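Local coordinates for protein interferon gamma receptor 1 (Gallus gallus, PDB 4EQ3) that probably binds the cytokine interferon gamma, this chain being the extracellular part, two fibronectin type III-like domains, of a membrane-spanning receptor, at residues A10-T15 with W30-M35; E147-V152 with N164-D169; T17-K22 with V96-F101. One frame throughout, in Å; residues are numbered along the deposited sequence.

Interaction 1 (A10-T15 with W30-M35); sequences AVPSPT and WQYPSM
Tyr32 meets the backbone of Pro12, Ser13 and Pro14 along the edge of its ring, and its OH donates to Pro12 O at 2.9 Å. CG turned opposite the backbone N (chi1 -157°) lays the ring beside the N-terminal arm, with Pro14 N in the ring plane and Pro14 CA 3.8 Å from Tyr32 CD1. Pro33 CD lies over one face, near the rim, and Phe41 meets the ring edge-to-face. Packing is tight here and at Pro12, whose CG rests on Pro33 CG at 3.9 Å and meets Met35 CE, the methyl of an engineered selenomethionine, tip to tip at only 3.4 Å. Pro14 CB touches Trp30 CD1 at 3.9 Å while its ring also leans on Phe41 and Ile84. Next to it, Thr15 and Gln31 form a single antiparallel hydrogen-bonded pair: Thr15 N to Gln31 O is 2.8 Å, Gln31 N to Thr15 O 2.6 Å. Their exposed side chains make the loose, solvent side, joined mainly by Thr15 CG2 against Gln31 CB at 3.7 Å. The prolines offer no N-H, but their carbonyls remain available as acceptors, and Tyr32 OH uses that of Pro12, tying 10-15 to the end of strand 25-31.

Interaction 2 (E147-V152 with N164-D169); sequences ELSYSV and NFTVAD
Tyr150 pairs with Val167 and Val152 with Phe165 in an antiparallel ladder, the strand axes 4.6 Å apart and their directions 162° from each other. Tyr150 N to Val167 O and Val167 N to Tyr150 O are both 3.0 Å and nearly straight; in the next pair Val152 N comes to Phe165 O from above the carbonyl plane, 35° out of it, whereas Phe165 N stays in the plane of the Val152 carbonyl. Between these pairs Thr166 CA approaches Tyr150 O at 3.4 Å in a CA-H...O contact. On the face carrying Tyr150, Val152, Phe165 and Val167, Val167 CG1 touches Tyr150 CB at 4.1 Å. CG1 stands between the backbone N and carbonyl carbon of Val167 (chi1 61°), which turns it to that CB; the tyrosine ring leads away, its OH bonded to His129. Phe165 brings its ring edge to Val152 O and packs on Leu177 and Ile179. The other face holds Ser149, Ser151, Thr166 and Ala168, where Ser149 CB meets Ala168 CB at 3.8 Å. A water donates to Leu148 O at 2.7 Å and accepts from Asp169 N at 3.0 Å. In this hairpin of the second fibronectin type III-like domain, the backbone bonds carry the pairing, an apolar face turns to strand 175-180, and the water links Leu148 O and Asp169 N beyond the last direct bonds.

Interaction 3 (T17-K22 with V96-F101); sequences TSVKSK and VETDEF
Phe101 lies against Val19 and Ser21 across the beta sandwich of the first fibronectin type III-like domain. Strand 17-22 is an outermost strand of one sheet and 91-97 an outermost strand of the other; the segments run roughly the same way, 21° apart, and no direct hydrogen bond joins them. From CB the Phe101 side chain sets off with CG opposite the backbone N (chi1 174°), which carries the ring over toward strand 17-22. CB and CG only bring it across. Phe101 CD1 is the first atom to touch, 3.7 Å from Val19 CG1, and Phe101 CE1 shares that methyl at 3.8 Å, the two side chains crossing at about a right angle. CE1 also begins the contact with Ser21, and the tip atom Phe101 CZ completes it, 3.8 Å from Ser21 CB. Ser21 thus stands at the ring edge, its OG in the ring plane but hydrogen-bonded to Thr26. Ile73 also packs on Phe101, while Val19 leans on Phe82, Thr26 and Leu28.

Val19 uses its second branch on another neighbour: Val19 CG2 lies 4.1 Å from Thr98 CG2. Thr98 CG2 also packs against Thr17 CB at 4.0 Å, so this methyl sits between Thr17 and Val19. The Thr98 hydroxyl points elsewhere, with OG1 donating to Asp99 O and also hydrogen-bonded to Phe82 N, which leaves the methyl for the apolar contact. At the far end Thr17 CG2 and Val96 CG1 meet tip to tip at 4.1 Å. The polar branch of Thr17 reaches the other segment through a water, which is 3.0 Å from Thr17 OG1 and accepts a hydrogen bond from Asp99 N at 2.9 Å.

Interactions 1 and 3 belong to the first domain and touch, Pro14 O lying 3.8 Å from Val96 CG1; their centres are about 17 Å apart, and strands 17-22 and 25-31 are neighbours in one sheet. Interaction 2 lies in the second domain, its centre about 45 Å from that of interaction 1 and 30 Å from that of interaction 3. Interaction 1 is a surface contact, combining a single antiparallel pair with a phenol bond and prolines. Interactions 2 and 3 are partly buried and each has a bridging water, yet they differ: within one sheet, backbone hydrogen bonds dominate, whereas between the edge strand 17-22 and the end of strand 91-97 with the loop after it, methyl groups and a ring do the joining without any direct hydrogen bond.

Interaction 1 (A10-T15 with W30-M35)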
ATOM      1  N   ALA A  10     -37.629   2.585   2.003  1.00 67.31           N
ATOM      2  CA  ALA A  10     -37.532   3.659   2.972  1.00 69.69           C
ATOM      3  C   ALA A  10     -36.246   4.411   2.744  1.00 69.96           C
ATOM      4  O   ALA A  10     -36.014   4.871   1.660  1.00 69.14           O
ATOM      5  CB  ALA A  10     -37.570   3.129   4.322  1.00 69.83           C
ATOM      6  N   VAL A  11     -35.414   4.523   3.768  1.00 64.36           N
ATOM      7  CA  VAL A  11     -34.079   5.095   3.644  1.00 59.13           C
ATOM      8  C   VAL A  11     -33.128   3.936   3.540  1.00 56.05           C
ATOM      9  O   VAL A  11     -32.706   3.374   4.509  1.00 51.81           O
ATOM     10  CB  VAL A  11     -33.689   5.976   4.844  1.00 59.39           C
ATOM     11  CG1 VAL A  11     -32.189   6.199   4.912  1.00 54.66           C
ATOM     12  CG2 VAL A  11     -34.451   7.259   4.810  1.00 63.52           C
ATOM     13  N   PRO A  12     -32.846   3.586   2.309  1.00 46.14           N
ATOM     14  CA  PRO A  12     -32.046   2.428   1.978  1.00 40.76           C
ATOM     15  C   PRO A  12     -30.658   2.572   2.545  1.00 33.34           C
ATOM     16  O   PRO A  12     -30.286   3.649   2.879  1.00 33.38           O
ATOM     17  CB  PRO A  12     -32.042   2.472   0.469  1.00 41.86           C
ATOM     18  CG  PRO A  12     -32.160   3.858   0.146  1.00 43.33           C
ATOM     19  CD  PRO A  12     -33.059   4.450   1.143  1.00 44.86           C
ATOM     20  N   SER A  13     -29.936   1.469   2.648  1.00 37.27           N
ATOM     21  CA  SER A  13     -28.590   1.457   3.197  1.00 35.56           C
ATOM     22  C   SER A  13     -27.584   1.712   2.089  1.00 30.50           C
ATOM     23  O   SER A  13     -27.867   1.461   0.924  1.00 31.00           O
ATOM     24  CB  SER A  13     -28.292   0.106   3.846  1.00 33.03           C
ATOM     25  OG  SER A  13     -28.014  -0.875   2.861  1.00 37.31           O
ATOM     26  N   PRO A  14     -26.395   2.200   2.451  1.00 30.16           N
ATOM     27  CA  PRO A  14     -25.350   2.366   1.437  1.00 29.28           C
ATOM     28  C   PRO A  14     -25.135   1.072   0.651  1.00 32.72           C
ATOM     29  O   PRO A  14     -25.607  -0.015   1.038  1.00 28.62           O
ATOM     30  CB  PRO A  14     -24.111   2.705   2.268  1.00 28.90           C
ATOM     31  CG  PRO A  14     -24.654   3.322   3.519  1.00 29.91           C
ATOM     32  CD  PRO A  14     -25.931   2.578   3.796  1.00 30.64           C
ATOM     33  N   THR A  15     -24.418   1.186  -0.457  1.00 31.55           N
ATOM     34  CA  THR A  15     -24.246   0.053  -1.342  1.00 32.57           C
ATOM     35  C   THR A  15     -22.840   0.032  -1.941  1.00 30.87           C
ATOM     36  O   THR A  15     -22.106   1.016  -1.853  1.00 27.98           O
ATOM     37  CB  THR A  15     -25.297   0.086  -2.467  1.00 35.34           C
ATOM     38  OG1 THR A  15     -25.511  -1.241  -2.965  1.00 44.83           O
ATOM     39  CG2 THR A  15     -24.857   0.998  -3.586  1.00 32.09           C
ATOM     40  N   TRP A  30     -18.213   3.610  -0.833  1.00 18.58           N
ATOM     41  CA  TRP A  30     -19.538   3.074  -1.058  1.00 19.88           C
ATOM     42  C   TRP A  30     -20.302   3.953  -2.043  1.00 23.21           C
ATOM     43  O   TRP A  30     -19.824   5.011  -2.480  1.00 20.31           O
ATOM     44  CB  TRP A  30     -20.311   2.969   0.260  1.00 20.22           C
ATOM     45  CG  TRP A  30     -20.393   4.262   1.012  1.00 18.98           C
ATOM     46  CD1 TRP A  30     -21.419   5.162   0.990  1.00 20.80           C
ATOM     47  CD2 TRP A  30     -19.404   4.801   1.898  1.00 20.28           C
ATOM     48  NE1 TRP A  30     -21.124   6.233   1.805  1.00 23.79           N
ATOM     49  CE2 TRP A  30     -19.893   6.035   2.371  1.00 22.57           C
ATOM     50  CE3 TRP A  30     -18.149   4.362   2.331  1.00 18.34           C
ATOM     51  CZ2 TRP A  30     -19.176   6.828   3.261  1.00 24.68           C
ATOM     52  CZ3 TRP A  30     -17.438   5.155   3.216  1.00 19.91           C
ATOM     53  CH2 TRP A  30     -17.950   6.374   3.667  1.00 22.72           C
ATOM     54  N   GLN A  31     -21.497   3.506  -2.391  1.00 27.29           N
ATOM     55  CA  GLN A  31     -22.341   4.244  -3.301  1.00 29.60           C
ATOM     56  C   GLN A  31     -23.718   4.426  -2.687  1.00 34.02           C
ATOM     57  O   GLN A  31     -24.124   3.664  -1.796  1.00 28.89           O
ATOM     58  CB  GLN A  31     -22.427   3.514  -4.641  1.00 32.05           C
ATOM     59  CG  GLN A  31     -21.127   3.563  -5.437  1.00 34.62           C
ATOM     60  CD  GLN A  31     -21.178   2.728  -6.692  1.00 35.80           C
ATOM     61  OE1 GLN A  31     -21.692   1.609  -6.683  1.00 42.76           O
ATOM     62  NE2 GLN A  31     -20.631   3.263  -7.783  1.00 39.25           N
ATOM     63  N   TYR A  32     -24.433   5.439  -3.158  1.00 24.38           N
ATOM     64  CA  TYR A  32     -25.746   5.727  -2.617  1.00 29.47           C
ATOM     65  C   TYR A  32     -26.688   6.256  -3.687  1.00 34.24           C
ATOM     66  O   TYR A  32     -26.260   6.983  -4.584  1.00 33.51           O
ATOM     67  CB  TYR A  32     -25.638   6.727  -1.470  1.00 27.81           C
ATOM     68  CG  TYR A  32     -26.816   6.659  -0.531  1.00 31.05           C
ATOM     69  CD1 TYR A  32     -26.960   5.589   0.345  1.00 29.10           C
ATOM     70  CD2 TYR A  32     -27.791   7.648  -0.529  1.00 33.35           C
ATOM     71  CE1 TYR A  32     -28.038   5.511   1.204  1.00 30.62           C
ATOM     72  CE2 TYR A  32     -28.864   7.583   0.330  1.00 34.66           C
ATOM     73  CZ  TYR A  32     -28.981   6.506   1.193  1.00 32.18           C
ATOM     74  OH  TYR A  32     -30.048   6.419   2.045  1.00 36.72           O
ATOM     75  N   PRO A  33     -27.958   5.880  -3.581  1.00 37.32           N
ATOM     76  CA  PRO A  33     -28.979   6.363  -4.499  1.00 41.66           C
ATOM     77  C   PRO A  33     -29.247   7.849  -4.397  1.00 45.36           C
ATOM     78  O   PRO A  33     -28.961   8.457  -3.415  1.00 43.59           O
ATOM     79  CB  PRO A  33     -30.202   5.551  -4.117  1.00 44.19           C
ATOM     80  CG  PRO A  33     -29.963   5.135  -2.791  1.00 43.23           C
ATOM     81  CD  PRO A  33     -28.540   4.938  -2.632  1.00 37.16           C
ATOM     82  N   SER A  34     -29.739   8.406  -5.484  1.00 51.91           N
ATOM     83  CA  SER A  34     -30.081   9.801  -5.550  1.00 56.84           C
ATOM     84  C   SER A  34     -31.327  10.122  -4.701  1.00 59.57           C
ATOM     85  O   SER A  34     -32.338   9.474  -4.826  1.00 59.41           O
ATOM     86  CB  SER A  34     -30.267  10.215  -7.004  1.00 55.28           C
ATOM     87  OG  SER A  34     -30.405  11.581  -7.071  1.00 59.07           O
HETATM   88  N   MSE A  35     -31.231  11.116  -3.824  1.00 60.32           N
HETATM   89  CA  MSE A  35     -32.303  11.423  -2.905  1.00 60.79           C
HETATM   90  C   MSE A  35     -32.653  12.859  -3.114  1.00 67.64           C
HETATM   91  O   MSE A  35     -31.864  13.582  -3.630  1.00 66.94           O
HETATM   92  CB  MSE A  35     -31.850  11.278  -1.470  1.00 61.76           C
HETATM   93  CG  MSE A  35     -31.485   9.945  -1.031  1.00 58.28           C
HETATM   94 SE   MSE A  35     -32.792   8.752  -1.366  1.00 81.60          SE
HETATM   95  CE  MSE A  35     -31.955   7.127  -0.861  1.00 53.43           C
TER

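Interaction 2 (E147-V152 with N164-D169)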
ATOM      1  N   GLU A 147      10.873  -5.076   8.701  1.00 21.75           N
ATOM      2  CA  GLU A 147      10.766  -6.280   7.870  1.00 20.84           C
ATOM      3  C   GLU A 147      10.649  -5.955   6.374  1.00 21.53           C
ATOM      4  O   GLU A 147      10.295  -6.810   5.563  1.00 21.81           O
ATOM      5  CB  GLU A 147       9.568  -7.123   8.302  1.00 23.89           C
ATOM      6  CG  GLU A 147       9.622  -7.616   9.754  1.00 25.65           C
ATOM      7  CD  GLU A 147      10.660  -8.707   9.976  1.00 26.18           C
ATOM      8  OE1 GLU A 147      11.153  -9.281   8.984  1.00 24.97           O
ATOM      9  OE2 GLU A 147      10.978  -8.989  11.151  1.00 29.78           O
ATOM     10  N   LEU A 148      10.941  -4.716   6.012  1.00 18.84           N
ATOM     11  CA  LEU A 148      10.875  -4.315   4.610  1.00 19.70           C
ATOM     12  C   LEU A 148      12.134  -4.716   3.858  1.00 18.84           C
ATOM     13  O   LEU A 148      13.243  -4.424   4.297  1.00 21.51           O
ATOM     14  CB  LEU A 148      10.692  -2.799   4.496  1.00 20.41           C
ATOM     15  CG  LEU A 148      10.799  -2.232   3.076  1.00 18.61           C
ATOM     16  CD1 LEU A 148       9.697  -2.772   2.156  1.00 17.63           C
ATOM     17  CD2 LEU A 148      10.769  -0.710   3.126  1.00 19.55           C
ATOM     18  N   SER A 149      11.966  -5.374   2.716  1.00 21.02           N
ATOM     19  CA  SER A 149      13.085  -5.612   1.817  1.00 23.82           C
ATOM     20  C   SER A 149      12.659  -5.350   0.374  1.00 24.42           C
ATOM     21  O   SER A 149      11.473  -5.268   0.065  1.00 23.28           O
ATOM     22  CB  SER A 149      13.615  -7.043   1.975  1.00 27.92           C
ATOM     23  OG  SER A 149      12.641  -8.009   1.606  1.00 25.92           O
ATOM     24  N   TYR A 150      13.630  -5.216  -0.516  1.00 22.76           N
ATOM     25  CA  TYR A 150      13.324  -5.093  -1.928  1.00 22.56           C
ATOM     26  C   TYR A 150      14.094  -6.163  -2.663  1.00 24.52           C
ATOM     27  O   TYR A 150      15.249  -6.443  -2.329  1.00 25.08           O
ATOM     28  CB  TYR A 150      13.698  -3.700  -2.457  1.00 20.06           C
ATOM     29  CG  TYR A 150      12.795  -2.601  -1.954  1.00 18.80           C
ATOM     30  CD1 TYR A 150      13.125  -1.867  -0.822  1.00 21.51           C
ATOM     31  CD2 TYR A 150      11.605  -2.297  -2.607  1.00 21.04           C
ATOM     32  CE1 TYR A 150      12.296  -0.861  -0.350  1.00 21.45           C
ATOM     33  CE2 TYR A 150      10.770  -1.291  -2.143  1.00 18.72           C
ATOM     34  CZ  TYR A 150      11.121  -0.582  -1.013  1.00 17.32           C
ATOM     35  OH  TYR A 150      10.296   0.411  -0.544  1.00 19.38           O
ATOM     36  N   SER A 151      13.445  -6.783  -3.641  1.00 22.84           N
ATOM     37  CA  SER A 151      14.125  -7.700  -4.533  1.00 27.29           C
ATOM     38  C   SER A 151      14.351  -6.949  -5.828  1.00 27.63           C
ATOM     39  O   SER A 151      13.469  -6.231  -6.295  1.00 27.91           O
ATOM     40  CB  SER A 151      13.281  -8.946  -4.793  1.00 24.82           C
ATOM     41  OG  SER A 151      12.018  -8.573  -5.310  1.00 26.60           O
ATOM     42  N   VAL A 152      15.537  -7.111  -6.399  1.00 27.76           N
ATOM     43  CA  VAL A 152      15.915  -6.392  -7.603  1.00 28.38           C
ATOM     44  C   VAL A 152      16.357  -7.371  -8.670  1.00 31.31           C
ATOM     45  O   VAL A 152      17.195  -8.235  -8.421  1.00 34.14           O
ATOM     46  CB  VAL A 152      17.059  -5.420  -7.308  1.00 26.66           C
ATOM     47  CG1 VAL A 152      17.430  -4.641  -8.554  1.00 32.36           C
ATOM     48  CG2 VAL A 152      16.662  -4.484  -6.192  1.00 26.03           C
ATOM     49  N   ASN A 164      19.586 -11.996  -9.537  1.00 42.61           N
ATOM     50  CA  ASN A 164      18.663 -11.499  -8.537  1.00 41.35           C
ATOM     51  C   ASN A 164      19.379 -10.998  -7.290  1.00 39.65           C
ATOM     52  O   ASN A 164      20.338 -11.610  -6.816  1.00 41.29           O
ATOM     53  CB  ASN A 164      17.667 -12.600  -8.163  1.00 45.25           C
ATOM     54  CG  ASN A 164      16.882 -13.098  -9.359  1.00 52.55           C
ATOM     55  OD1 ASN A 164      16.326 -12.305 -10.119  1.00 50.52           O
ATOM     56  ND2 ASN A 164      16.833 -14.418  -9.534  1.00 55.13           N
ATOM     57  N   PHE A 165      18.906  -9.882  -6.755  1.00 33.52           N
ATOM     58  CA  PHE A 165      19.508  -9.312  -5.564  1.00 32.32           C
ATOM     59  C   PHE A 165      18.445  -8.980  -4.530  1.00 29.77           C
ATOM     60  O   PHE A 165      17.269  -8.845  -4.859  1.00 28.94           O
ATOM     61  CB  PHE A 165      20.309  -8.058  -5.928  1.00 34.03           C
ATOM     62  CG  PHE A 165      21.423  -8.315  -6.910  1.00 35.64           C
ATOM     63  CD1 PHE A 165      22.694  -8.640  -6.466  1.00 35.84           C
ATOM     64  CD2 PHE A 165      21.194  -8.234  -8.277  1.00 37.76           C
ATOM     65  CE1 PHE A 165      23.722  -8.874  -7.368  1.00 38.88           C
ATOM     66  CE2 PHE A 165      22.213  -8.471  -9.183  1.00 39.57           C
ATOM     67  CZ  PHE A 165      23.479  -8.791  -8.729  1.00 39.73           C
ATOM     68  N   THR A 166      18.859  -8.868  -3.275  1.00 39.67           N
ATOM     69  CA  THR A 166      17.948  -8.451  -2.222  1.00 39.82           C
ATOM     70  C   THR A 166      18.654  -7.450  -1.342  1.00 40.46           C
ATOM     71  O   THR A 166      19.799  -7.659  -0.959  1.00 45.43           O
ATOM     72  CB  THR A 166      17.473  -9.629  -1.346  1.00 40.84           C
ATOM     73  OG1 THR A 166      16.878 -10.637  -2.171  1.00 44.53           O
ATOM     74  CG2 THR A 166      16.441  -9.150  -0.338  1.00 39.81           C
ATOM     75  N   VAL A 167      17.979  -6.349  -1.039  1.00 31.13           N
ATOM     76  CA  VAL A 167      18.518  -5.372  -0.113  1.00 31.45           C
ATOM     77  C   VAL A 167      17.522  -5.140   1.026  1.00 32.79           C
ATOM     78  O   VAL A 167      16.308  -5.145   0.816  1.00 28.86           O
ATOM     79  CB  VAL A 167      18.867  -4.049  -0.825  1.00 36.13           C
ATOM     80  CG1 VAL A 167      17.624  -3.441  -1.451  1.00 30.16           C
ATOM     81  CG2 VAL A 167      19.533  -3.080   0.148  1.00 34.91           C
ATOM     82  N   ALA A 168      18.042  -4.954   2.235  1.00 29.54           N
ATOM     83  CA  ALA A 168      17.196  -4.752   3.402  1.00 29.18           C
ATOM     84  C   ALA A 168      17.907  -3.918   4.466  1.00 32.27           C
ATOM     85  O   ALA A 168      19.010  -3.423   4.238  1.00 31.34           O
ATOM     86  CB  ALA A 168      16.751  -6.100   3.968  1.00 31.76           C
ATOM     87  N   ASP A 169      17.265  -3.762   5.622  1.00 35.05           N
ATOM     88  CA  ASP A 169      17.808  -2.956   6.712  1.00 37.42           C
ATOM     89  C   ASP A 169      18.165  -1.551   6.241  1.00 39.76           C
ATOM     90  O   ASP A 169      19.118  -0.947   6.737  1.00 42.40           O
ATOM     91  CB  ASP A 169      19.054  -3.616   7.295  1.00 40.38           C
ATOM     92  CG  ASP A 169      18.815  -5.050   7.702  1.00 42.68           C
ATOM     93  OD1 ASP A 169      17.801  -5.321   8.386  1.00 42.57           O
ATOM     94  OD2 ASP A 169      19.650  -5.908   7.339  1.00 46.97           O
TER
HETATM   95  O   HOH W   1      14.597  -4.618   6.585  1.00 36.85           O

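Interaction 3 (T17-K22 with V96-F101)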
ATOM      1  N   THR A  17     -20.032  -1.418  -1.077  1.00 25.91           N
ATOM      2  CA  THR A  17     -18.934  -1.149  -0.163  1.00 24.12           C
ATOM      3  C   THR A  17     -17.655  -1.734  -0.721  1.00 24.22           C
ATOM      4  O   THR A  17     -17.661  -2.817  -1.309  1.00 23.84           O
ATOM      5  CB  THR A  17     -19.193  -1.720   1.247  1.00 28.34           C
ATOM      6  OG1 THR A  17     -19.199  -3.158   1.203  1.00 26.19           O
ATOM      7  CG2 THR A  17     -20.516  -1.207   1.776  1.00 28.36           C
ATOM      8  N   SER A  18     -16.561  -1.001  -0.557  1.00 24.25           N
ATOM      9  CA  SER A  18     -15.269  -1.477  -1.014  1.00 24.23           C
ATOM     10  C   SER A  18     -14.137  -0.871  -0.198  1.00 25.44           C
ATOM     11  O   SER A  18     -14.025   0.357  -0.070  1.00 24.44           O
ATOM     12  CB  SER A  18     -15.077  -1.146  -2.493  1.00 25.99           C
ATOM     13  OG  SER A  18     -13.793  -1.562  -2.922  1.00 27.97           O
ATOM     14  N   VAL A  19     -13.294  -1.734   0.355  1.00 22.24           N
ATOM     15  CA  VAL A  19     -12.117  -1.263   1.063  1.00 23.56           C
ATOM     16  C   VAL A  19     -10.935  -1.417   0.115  1.00 25.95           C
ATOM     17  O   VAL A  19     -10.650  -2.517  -0.361  1.00 23.52           O
ATOM     18  CB  VAL A  19     -11.840  -2.048   2.364  1.00 24.59           C
ATOM     19  CG1 VAL A  19     -10.591  -1.502   3.038  1.00 23.63           C
ATOM     20  CG2 VAL A  19     -13.034  -1.982   3.317  1.00 21.61           C
ATOM     21  N   LYS A  20     -10.285  -0.302  -0.200  1.00 25.04           N
ATOM     22  CA  LYS A  20      -9.116  -0.304  -1.073  1.00 22.16           C
ATOM     23  C   LYS A  20      -7.898   0.120  -0.275  1.00 20.85           C
ATOM     24  O   LYS A  20      -7.867   1.215   0.278  1.00 23.62           O
ATOM     25  CB  LYS A  20      -9.328   0.671  -2.224  1.00 24.47           C
ATOM     26  CG  LYS A  20     -10.561   0.375  -3.030  1.00 30.38           C
ATOM     27  CD  LYS A  20     -10.420  -0.930  -3.786  1.00 34.27           C
ATOM     28  CE  LYS A  20      -9.436  -0.788  -4.930  1.00 39.90           C
ATOM     29  NZ  LYS A  20      -9.710  -1.793  -5.991  1.00 46.62           N
ATOM     30  N   SER A  21      -6.889  -0.736  -0.228  1.00 22.77           N
ATOM     31  CA  SER A  21      -5.694  -0.464   0.551  1.00 23.14           C
ATOM     32  C   SER A  21      -4.464  -0.616  -0.321  1.00 23.83           C
ATOM     33  O   SER A  21      -4.226  -1.683  -0.883  1.00 23.86           O
ATOM     34  CB  SER A  21      -5.601  -1.427   1.734  1.00 22.42           C
ATOM     35  OG  SER A  21      -4.427  -1.194   2.483  1.00 22.44           O
ATOM     36  N   LYS A  22      -3.722   0.455  -0.493  1.00 22.49           N
ATOM     37  CA  LYS A  22      -2.472   0.456  -1.234  1.00 22.94           C
ATOM     38  C   LYS A  22      -1.401   1.318  -0.611  1.00 22.36           C
ATOM     39  O   LYS A  22      -1.655   2.462  -0.356  1.00 22.29           O
ATOM     40  CB  LYS A  22      -2.714   0.867  -2.683  1.00 24.29           C
ATOM     41  CG  LYS A  22      -1.535   0.869  -3.626  1.00 25.43           C
ATOM     42  CD  LYS A  22      -1.821   0.060  -4.787  1.00 30.35           C
ATOM     43  CE  LYS A  22      -1.812   0.824  -6.098  1.00 33.63           C
ATOM     44  NZ  LYS A  22      -2.774   0.292  -7.082  1.00 33.50           N
ATOM     45  N   VAL A  96     -24.573  -1.411   6.896  1.00 27.31           N
ATOM     46  CA  VAL A  96     -24.163  -2.466   5.990  1.00 24.99           C
ATOM     47  C   VAL A  96     -22.686  -2.706   6.254  1.00 24.20           C
ATOM     48  O   VAL A  96     -21.909  -1.754   6.396  1.00 24.58           O
ATOM     49  CB  VAL A  96     -24.397  -2.086   4.511  1.00 28.09           C
ATOM     50  CG1 VAL A  96     -23.750  -0.754   4.212  1.00 27.78           C
ATOM     51  CG2 VAL A  96     -23.868  -3.179   3.585  1.00 26.68           C
ATOM     52  N   GLU A  97     -22.313  -3.979   6.325  1.00 25.58           N
ATOM     53  CA  GLU A  97     -20.981  -4.388   6.750  1.00 26.15           C
ATOM     54  C   GLU A  97     -20.084  -4.739   5.560  1.00 23.27           C
ATOM     55  O   GLU A  97     -20.558  -5.258   4.549  1.00 24.77           O
ATOM     56  CB  GLU A  97     -21.114  -5.602   7.679  1.00 26.46           C
ATOM     57  CG  GLU A  97     -19.857  -5.980   8.426  1.00 26.85           C
ATOM     58  CD  GLU A  97     -20.135  -7.000   9.531  1.00 32.72           C
ATOM     59  OE1 GLU A  97     -20.166  -8.216   9.235  1.00 30.73           O
ATOM     60  OE2 GLU A  97     -20.332  -6.572  10.689  1.00 29.39           O
ATOM     61  N   THR A  98     -18.790  -4.469   5.683  1.00 20.71           N
ATOM     62  CA  THR A  98     -17.852  -4.843   4.626  1.00 20.03           C
ATOM     63  C   THR A  98     -17.414  -6.303   4.776  1.00 24.94           C
ATOM     64  O   THR A  98     -17.659  -6.940   5.815  1.00 22.94           O
ATOM     65  CB  THR A  98     -16.580  -3.971   4.645  1.00 18.67           C
ATOM     66  OG1 THR A  98     -15.884  -4.149   5.886  1.00 19.89           O
ATOM     67  CG2 THR A  98     -16.912  -2.491   4.454  1.00 19.34           C
ATOM     68  N   ASP A  99     -16.766  -6.828   3.738  1.00 23.78           N
ATOM     69  CA  ASP A  99     -16.028  -8.078   3.854  1.00 23.99           C
ATOM     70  C   ASP A  99     -14.989  -7.933   4.958  1.00 23.13           C
ATOM     71  O   ASP A  99     -14.580  -6.818   5.307  1.00 19.91           O
ATOM     72  CB  ASP A  99     -15.296  -8.416   2.553  1.00 26.93           C
ATOM     73  CG  ASP A  99     -16.241  -8.710   1.395  1.00 33.18           C
ATOM     74  OD1 ASP A  99     -17.413  -9.085   1.639  1.00 29.53           O
ATOM     75  OD2 ASP A  99     -15.795  -8.574   0.232  1.00 31.23           O
ATOM     76  N   GLU A 100     -14.564  -9.067   5.508  1.00 24.83           N
ATOM     77  CA  GLU A 100     -13.452  -9.088   6.443  1.00 24.33           C
ATOM     78  C   GLU A 100     -12.231  -8.456   5.787  1.00 22.37           C
ATOM     79  O   GLU A 100     -11.956  -8.694   4.612  1.00 21.41           O
ATOM     80  CB  GLU A 100     -13.125 -10.529   6.833  1.00 25.92           C
ATOM     81  CG  GLU A 100     -11.865 -10.684   7.663  1.00 24.65           C
ATOM     82  CD  GLU A 100     -11.677 -12.121   8.147  1.00 30.07           C
ATOM     83  OE1 GLU A 100     -12.466 -12.995   7.736  1.00 31.36           O
ATOM     84  OE2 GLU A 100     -10.747 -12.371   8.935  1.00 31.90           O
ATOM     85  N   PHE A 101     -11.491  -7.665   6.552  1.00 20.12           N
ATOM     86  CA  PHE A 101     -10.306  -7.016   6.009  1.00 21.98           C
ATOM     87  C   PHE A 101      -9.079  -7.340   6.836  1.00 20.44           C
ATOM     88  O   PHE A 101      -9.063  -7.144   8.053  1.00 20.62           O
ATOM     89  CB  PHE A 101     -10.491  -5.497   5.896  1.00 18.54           C
ATOM     90  CG  PHE A 101      -9.236  -4.766   5.471  1.00 21.11           C
ATOM     91  CD1 PHE A 101      -8.932  -4.599   4.123  1.00 19.42           C
ATOM     92  CD2 PHE A 101      -8.360  -4.255   6.413  1.00 19.51           C
ATOM     93  CE1 PHE A 101      -7.773  -3.924   3.729  1.00 21.17           C
ATOM     94  CE2 PHE A 101      -7.204  -3.578   6.029  1.00 22.22           C
ATOM     95  CZ  PHE A 101      -6.908  -3.417   4.689  1.00 19.01           C
TER
HETATM   96  O   HOH W   2     -16.903  -5.094   1.383  1.00 36.85           O